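Local coordinates for protein beta-glucosidase (Chaetomella raphigera, PDB 6JXG) that probably hydrolyses terminal, non-reducing beta-D-glucosyl residues to release beta-D-glucose, as a secreted family 3 glycoside hydrolase of cellulose breakdown, at residues T581-S592 with V613-G624. Numbering follows the deposited sequence.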
loop_
_atom_site.group_PDB
_atom_site.type_symbol
_atom_site.label_atom_id
_atom_site.label_comp_id
_atom_site.label_asym_id
_atom_site.label_seq_id
_atom_site.Cartn_x
_atom_site.Cartn_y
_atom_site.Cartn_z
ATOM N N THR A 581 -24.887 -3.548 13.857
ATOM C CA THR A 581 -24.344 -4.869 14.198
ATOM C C THR A 581 -24.691 -5.836 13.108
ATOM O O THR A 581 -25.651 -5.669 12.394
ATOM C CB THR A 581 -24.934 -5.389 15.547
ATOM O OG1 THR A 581 -26.387 -5.424 15.496
ATOM C CG2 THR A 581 -24.505 -4.528 16.693
ATOM N N PHE A 582 -23.895 -6.885 12.980
ATOM C CA PHE A 582 -24.105 -7.913 12.001
ATOM C C PHE A 582 -24.051 -9.307 12.648
ATOM O O PHE A 582 -23.322 -9.564 13.618
ATOM C CB PHE A 582 -22.997 -7.799 10.962
ATOM C CG PHE A 582 -22.977 -6.499 10.281
ATOM C CD1 PHE A 582 -23.749 -6.289 9.156
ATOM C CD2 PHE A 582 -22.173 -5.479 10.744
ATOM C CE1 PHE A 582 -23.724 -5.043 8.504
ATOM C CE2 PHE A 582 -22.152 -4.250 10.124
ATOM C CZ PHE A 582 -22.920 -4.041 8.997
ATOM N N GLN A 583 -24.856 -10.191 12.094
ATOM C CA GLN A 583 -24.905 -11.583 12.500
ATOM C C GLN A 583 -24.593 -12.490 11.337
ATOM O O GLN A 583 -24.963 -12.196 10.216
ATOM C CB GLN A 583 -26.264 -11.929 13.065
ATOM C CG GLN A 583 -26.472 -11.282 14.431
ATOM C CD GLN A 583 -27.917 -11.355 14.862
ATOM O OE1 GLN A 583 -28.786 -11.746 14.087
ATOM N NE2 GLN A 583 -28.185 -10.933 16.084
ATOM N N TYR A 584 -23.884 -13.570 11.612
ATOM C CA TYR A 584 -23.390 -14.415 10.547
ATOM C C TYR A 584 -24.014 -15.803 10.701
ATOM O O TYR A 584 -24.150 -16.275 11.818
ATOM C CB TYR A 584 -21.910 -14.573 10.705
ATOM C CG TYR A 584 -21.024 -13.429 10.322
ATOM C CD1 TYR A 584 -20.020 -13.604 9.355
ATOM C CD2 TYR A 584 -21.087 -12.228 11.001
ATOM C CE1 TYR A 584 -19.122 -12.593 9.049
ATOM C CE2 TYR A 584 -20.247 -11.185 10.633
ATOM C CZ TYR A 584 -19.254 -11.391 9.695
ATOM O OH TYR A 584 -18.448 -10.369 9.311
ATOM N N SER A 585 -24.359 -16.454 9.618
ATOM C CA SER A 585 -24.843 -17.806 9.678
ATOM C C SER A 585 -24.618 -18.508 8.339
ATOM O O SER A 585 -24.061 -17.942 7.394
ATOM C CB SER A 585 -26.321 -17.828 10.041
ATOM O OG SER A 585 -27.070 -17.190 9.050
ATOM N N GLN A 586 -25.094 -19.742 8.274
ATOM C CA GLN A 586 -25.164 -20.500 7.024
ATOM C C GLN A 586 -23.833 -20.658 6.289
ATOM O O GLN A 586 -23.689 -20.281 5.134
ATOM C CB GLN A 586 -26.243 -19.879 6.138
ATOM C CG GLN A 586 -27.640 -20.137 6.716
ATOM C CD GLN A 586 -28.756 -19.810 5.748
ATOM O OE1 GLN A 586 -28.680 -20.145 4.542
ATOM N NE2 GLN A 586 -29.799 -19.168 6.248
ATOM N N LEU A 587 -22.832 -21.212 6.950
ATOM C CA LEU A 587 -21.564 -21.372 6.292
ATOM C C LEU A 587 -21.693 -22.494 5.283
ATOM O O LEU A 587 -22.237 -23.516 5.606
ATOM C CB LEU A 587 -20.575 -21.844 7.304
ATOM C CG LEU A 587 -19.098 -21.591 7.305
ATOM C CD1 LEU A 587 -18.346 -22.797 7.733
ATOM C CD2 LEU A 587 -18.477 -20.947 6.131
ATOM N N THR A 588 -21.145 -22.333 4.088
ATOM C CA THR A 588 -20.945 -23.444 3.133
ATOM C C THR A 588 -19.477 -23.503 2.725
ATOM O O THR A 588 -18.819 -22.477 2.710
ATOM C CB THR A 588 -21.827 -23.280 1.884
ATOM O OG1 THR A 588 -21.368 -22.169 1.131
ATOM C CG2 THR A 588 -23.240 -23.033 2.288
ATOM N N ALA A 589 -18.990 -24.664 2.328
ATOM C CA ALA A 589 -17.640 -24.840 1.873
ATOM C C ALA A 589 -17.685 -25.972 0.900
ATOM O O ALA A 589 -18.332 -26.975 1.195
ATOM C CB ALA A 589 -16.714 -25.201 3.024
ATOM N N LYS A 590 -17.117 -25.793 -0.292
ATOM C CA LYS A 590 -17.206 -26.823 -1.331
ATOM C C LYS A 590 -15.926 -26.809 -2.149
ATOM O O LYS A 590 -15.488 -25.778 -2.607
ATOM C CB LYS A 590 -18.406 -26.567 -2.234
ATOM C CG LYS A 590 -18.391 -27.361 -3.541
ATOM C CD LYS A 590 -19.672 -27.134 -4.366
ATOM C CE LYS A 590 -20.658 -28.277 -4.122
ATOM N NZ LYS A 590 -21.512 -28.575 -5.306
ATOM N N TYR A 591 -15.302 -27.958 -2.294
ATOM C CA TYR A 591 -14.194 -28.078 -3.211
ATOM C C TYR A 591 -14.836 -28.171 -4.633
ATOM O O TYR A 591 -15.576 -29.078 -4.923
ATOM C CB TYR A 591 -13.410 -29.308 -2.757
ATOM C CG TYR A 591 -11.945 -29.100 -2.473
ATOM C CD1 TYR A 591 -11.344 -29.451 -1.255
ATOM C CD2 TYR A 591 -11.149 -28.625 -3.461
ATOM C CE1 TYR A 591 -9.962 -29.246 -1.034
ATOM C CE2 TYR A 591 -9.787 -28.444 -3.285
ATOM C CZ TYR A 591 -9.175 -28.734 -2.094
ATOM O OH TYR A 591 -7.740 -28.541 -2.111
ATOM N N SER A 592 -14.614 -27.216 -5.512
ATOM C CA SER A 592 -15.181 -27.292 -6.805
ATOM C C SER A 592 -14.198 -27.936 -7.812
ATOM O O SER A 592 -14.605 -28.346 -8.874
ATOM C CB SER A 592 -15.635 -25.921 -7.248
ATOM O OG SER A 592 -14.573 -24.990 -7.135
ATOM N N VAL A 613 -10.147 -23.393 -6.745
ATOM C CA VAL A 613 -10.395 -24.805 -6.392
ATOM C C VAL A 613 -11.536 -24.982 -5.404
ATOM O O VAL A 613 -12.051 -26.078 -5.263
ATOM C CB VAL A 613 -9.119 -25.522 -5.909
ATOM C CG1 VAL A 613 -8.076 -25.504 -7.048
ATOM C CG2 VAL A 613 -8.508 -24.873 -4.691
ATOM N N ALA A 614 -11.958 -23.919 -4.716
ATOM C CA ALA A 614 -12.987 -24.065 -3.681
ATOM C C ALA A 614 -13.664 -22.750 -3.431
ATOM O O ALA A 614 -13.132 -21.697 -3.743
ATOM C CB ALA A 614 -12.354 -24.541 -2.380
ATOM N N THR A 615 -14.876 -22.799 -2.885
ATOM C CA THR A 615 -15.588 -21.601 -2.584
ATOM C C THR A 615 -16.283 -21.777 -1.235
ATOM O O THR A 615 -16.822 -22.850 -0.953
ATOM C CB THR A 615 -16.673 -21.373 -3.639
ATOM O OG1 THR A 615 -16.051 -21.049 -4.863
ATOM C CG2 THR A 615 -17.539 -20.187 -3.300
ATOM N N VAL A 616 -16.262 -20.707 -0.435
ATOM C CA VAL A 616 -16.878 -20.675 0.882
ATOM C C VAL A 616 -17.914 -19.541 0.858
ATOM O O VAL A 616 -17.644 -18.464 0.215
ATOM C CB VAL A 616 -15.793 -20.402 1.952
ATOM C CG1 VAL A 616 -16.379 -20.093 3.318
ATOM C CG2 VAL A 616 -14.779 -21.531 1.981
ATOM N N THR A 617 -19.101 -19.757 1.486
ATOM C CA THR A 617 -20.041 -18.703 1.611
ATOM C C THR A 617 -20.592 -18.590 2.998
ATOM O O THR A 617 -20.445 -19.495 3.818
ATOM C CB THR A 617 -21.220 -18.747 0.615
ATOM O OG1 THR A 617 -22.153 -19.760 0.992
ATOM C CG2 THR A 617 -20.691 -19.013 -0.823
ATOM N N ALA A 618 -21.240 -17.459 3.234
ATOM C CA ALA A 618 -21.970 -17.266 4.490
ATOM C C ALA A 618 -23.036 -16.243 4.290
ATOM O O ALA A 618 -23.015 -15.451 3.307
ATOM C CB ALA A 618 -21.030 -16.870 5.645
ATOM N N LYS A 619 -23.998 -16.262 5.209
ATOM C CA LYS A 619 -25.039 -15.259 5.219
ATOM C C LYS A 619 -24.755 -14.232 6.299
ATOM O O LYS A 619 -24.464 -14.609 7.458
ATOM C CB LYS A 619 -26.421 -15.876 5.501
ATOM C CG LYS A 619 -27.505 -14.816 5.667
ATOM C CD LYS A 619 -28.856 -15.455 5.392
ATOM C CE LYS A 619 -29.453 -16.181 6.562
ATOM N NZ LYS A 619 -29.647 -15.150 7.586
ATOM N N VAL A 620 -24.873 -12.934 5.934
ATOM C CA VAL A 620 -24.617 -11.870 6.892
ATOM C C VAL A 620 -25.899 -11.040 6.942
ATOM O O VAL A 620 -26.565 -10.797 5.886
ATOM C CB VAL A 620 -23.503 -10.936 6.393
ATOM C CG1 VAL A 620 -23.306 -9.784 7.341
ATOM C CG2 VAL A 620 -22.207 -11.722 6.240
ATOM N N THR A 621 -26.265 -10.662 8.171
ATOM C CA THR A 621 -27.516 -9.986 8.455
ATOM C C THR A 621 -27.202 -8.778 9.257
ATOM O O THR A 621 -26.462 -8.885 10.235
ATOM C CB THR A 621 -28.409 -10.881 9.327
ATOM O OG1 THR A 621 -28.792 -12.044 8.544
ATOM C CG2 THR A 621 -29.653 -10.154 9.707
ATOM N N ASN A 622 -27.762 -7.650 8.854
ATOM C CA ASN A 622 -27.705 -6.425 9.643
ATOM C C ASN A 622 -28.761 -6.543 10.727
ATOM O O ASN A 622 -29.954 -6.488 10.430
ATOM C CB ASN A 622 -27.988 -5.198 8.770
ATOM C CG ASN A 622 -27.934 -3.883 9.526
ATOM O OD1 ASN A 622 -28.039 -3.842 10.740
ATOM N ND2 ASN A 622 -27.730 -2.777 8.776
ATOM N N SER A 623 -28.292 -6.674 11.972
ATOM C CA SER A 623 -29.141 -6.958 13.124
ATOM C C SER A 623 -29.434 -5.659 13.874
ATOM O O SER A 623 -30.088 -5.683 14.909
ATOM C CB SER A 623 -28.450 -8.005 14.019
ATOM O OG SER A 623 -27.156 -7.585 14.349
ATOM N N GLY A 624 -28.991 -4.510 13.360
ATOM C CA GLY A 624 -29.190 -3.255 14.054
ATOM C C GLY A 624 -30.184 -2.387 13.361
ATOM O O GLY A 624 -30.982 -2.860 12.586
HETATM O O HOH W 1 -26.940 -14.066 9.244
HETATM O O HOH W 2 -26.112 -9.100 16.619
HETATM O O HOH W 3 -24.217 -19.060 2.679
HETATM O O HOH W 4 -19.631 -22.893 -0.814
#
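Gln583 and Thr621 form a pair of backbone hydrogen bonds, with Gln583 N 2.8 Å from Thr621 O. Ser585 with Lys619, Thr588 with Thr617 and Lys590 with Thr615 each form such a pair too. These are the hydrogen-bonded pairs of two antiparallel strands, 582-591 and 613-622. Between Ser585 and Thr588 the register slips by one residue at a beta bulge. Gln586 sits in the bulge with positive phi and psi. On the face that carries Gln583, Ser585 and Lys590, Thr588 OG1 and Thr617 OG1 are hydrogen-bonded at 2.5 Å. Both oxygens stand between their own backbone N and carbonyl carbon (chi1 68° and 75°), which turns them to each other. At the end of the strand pair, Thr581 OG1 and Ser623 OG form another hydrogen bond, of 2.6 Å. One water joins Gln583 O, Lys619 O, Ser585 OG and Thr621 OG1; the last also hydrogen-bonds Ser663.

The other face is largely apolar. Val620 CG2 lies over one face of the Tyr584 ring, near its rim, while its CG1 meets Phe582 CD1 at 4.0 Å. Tyr584 OH hydrogen-bonds Glu630. Leu587 CD2 packs on Val616 CG1 at 3.6 Å. The Tyr591 ring lies alongside Val613, with CE2 4.0 Å from Val613 CB, and also touches Leu710. With an alanine at Tyr591 the ring is gone, and a gap is likely to open between Val613 and Leu710. Strand 663-671 flanks 613-622, and strands 692-698 and 704-711 cover this face. This is the two-sheet packing of a beta sandwich, here the fibronectin type III-like domain of the enzyme.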